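Side-chain contact in probable methyltransferase (PDB 3KTY), which probably transfers methyl groups from S-adenosyl-L-methionine to RNA, as a SpoU-family member of the TrmH group of methyltransferases: residues A62-V65 / L66-A70. Residues are numbered along the deposited sequence; the frame is centred on the assembly and turned at random.
Sequences ALDV and LERAA
Leu66 N, Glu67 N and Arg68 N bond in turn to Ala62 O, Leu63 O and Asp64 O, the i to i+4 pattern of a short alpha helix with Ala62 at its N-cap. The Arg68 N to Asp64 O bond is 3.1 Å long and nearly straight, with an N-H...O angle of 173°. The Arg68 side chain then runs back over the preceding turn. Its chain bends at chi3 (-69°), which lays one face of the guanidinium over Asp64 O and Val65 CA. Arg68 NH1 also lies 3.8 Å from Val65 CG2, where the two side chains cross at a slant. Arg68 NH2 donates to Gly37 O and makes a long, weak ion pair with Glu38. Asp64 is a looser neighbour: its OD1 stays 4.4 Å from Arg68 NH1, beyond a salt bridge. Asp64 OD2 receives a hydrogen bond from Val65 N at 2.6 Å, weak because it is strongly bent, and makes a long, weak ion pair with Lys32. Glu67 also turns back along the helix, and Glu67 OE1 comes 3.5 Å from Asp64 CA. On the apolar side, Leu63 CD2 meets Leu66 CD2 at 4.1 Å. Leu66 packs on Val24 and on Val56 and Ala59. Val65 rests on Ala28 and Ile31. This is a short amphipathic helix of little more than one turn that packs against helices 21-33 and 53-59 and leads into strand 70-72, the outermost strand of the parallel sheet within this chain, in the alpha-beta-alpha sandwich of this SPOUT-clan domain.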
loop_
_atom_site.group_PDB
_atom_site.type_symbol
_atom_site.label_atom_id
_atom_site.label_comp_id
_atom_site.label_asym_id
_atom_site.label_seq_id
_atom_site.Cartn_x
_atom_site.Cartn_y
_atom_site.Cartn_z
ATOM N N ALA A 62 -0.989 4.612 16.373
ATOM C CA ALA A 62 0.386 5.051 16.120
ATOM C C ALA A 62 0.649 6.449 16.697
ATOM O O ALA A 62 1.443 7.224 16.164
ATOM C CB ALA A 62 0.663 5.039 14.632
ATOM N N LEU A 63 -0.025 6.773 17.792
ATOM C CA LEU A 63 0.117 8.098 18.390
ATOM C C LEU A 63 1.529 8.367 18.895
ATOM O O LEU A 63 1.994 9.508 18.873
ATOM C CB LEU A 63 -0.873 8.283 19.519
ATOM C CG LEU A 63 -1.750 9.471 19.161
ATOM C CD1 LEU A 63 -3.131 9.391 19.850
ATOM C CD2 LEU A 63 -1.001 10.784 19.479
ATOM N N ASP A 64 2.178 7.304 19.366
ATOM C CA ASP A 64 3.579 7.331 19.754
ATOM C C ASP A 64 4.530 7.708 18.602
ATOM O O ASP A 64 5.455 8.468 18.795
ATOM C CB ASP A 64 3.975 5.967 20.359
ATOM C CG ASP A 64 3.852 4.802 19.350
ATOM O OD1 ASP A 64 4.442 3.715 19.616
ATOM O OD2 ASP A 64 3.183 4.976 18.295
ATOM N N VAL A 65 4.317 7.160 17.413
ATOM C CA VAL A 65 5.189 7.461 16.291
ATOM C C VAL A 65 5.025 8.936 15.982
ATOM O O VAL A 65 5.990 9.641 15.631
ATOM C CB VAL A 65 4.820 6.591 15.054
ATOM C CG1 VAL A 65 5.407 7.141 13.755
ATOM C CG2 VAL A 65 5.269 5.175 15.262
ATOM N N LEU A 66 3.786 9.377 16.141
ATOM C CA LEU A 66 3.345 10.713 15.814
ATOM C C LEU A 66 3.913 11.739 16.779
ATOM O O LEU A 66 4.345 12.796 16.368
ATOM C CB LEU A 66 1.834 10.772 15.876
ATOM C CG LEU A 66 1.301 12.141 15.477
ATOM C CD1 LEU A 66 1.638 12.495 14.018
ATOM C CD2 LEU A 66 -0.221 12.231 15.744
ATOM N N GLU A 67 3.902 11.414 18.065
ATOM C CA GLU A 67 4.494 12.265 19.087
ATOM C C GLU A 67 5.979 12.437 18.838
ATOM O O GLU A 67 6.461 13.551 18.733
ATOM C CB GLU A 67 4.299 11.658 20.468
ATOM C CG GLU A 67 2.993 11.986 21.113
ATOM C CD GLU A 67 2.571 10.938 22.136
ATOM O OE1 GLU A 67 3.182 9.839 22.160
ATOM O OE2 GLU A 67 1.619 11.209 22.905
ATOM N N ARG A 68 6.693 11.321 18.734
ATOM C CA ARG A 68 8.144 11.330 18.561
ATOM C C ARG A 68 8.658 11.891 17.246
ATOM O O ARG A 68 9.861 12.012 17.074
ATOM C CB ARG A 68 8.718 9.917 18.738
ATOM C CG ARG A 68 8.556 9.363 20.166
ATOM C CD ARG A 68 9.198 7.974 20.318
ATOM N NE ARG A 68 8.489 6.922 19.569
ATOM C CZ ARG A 68 8.783 6.488 18.336
ATOM N NH1 ARG A 68 8.043 5.520 17.807
ATOM N NH2 ARG A 68 9.798 6.998 17.632
ATOM N N ALA A 69 7.773 12.187 16.297
ATOM C CA ALA A 69 8.199 12.696 14.988
ATOM C C ALA A 69 9.025 13.986 15.120
ATOM O O ALA A 69 8.646 14.913 15.821
ATOM C CB ALA A 69 7.006 12.961 14.123
ATOM N N ALA A 70 10.139 14.039 14.417
ATOM C CA ALA A 70 11.014 15.185 14.458
ATOM C C ALA A 70 10.574 16.179 13.384
ATOM O O ALA A 70 10.194 15.770 12.294
ATOM C CB ALA A 70 12.454 14.708 14.206
#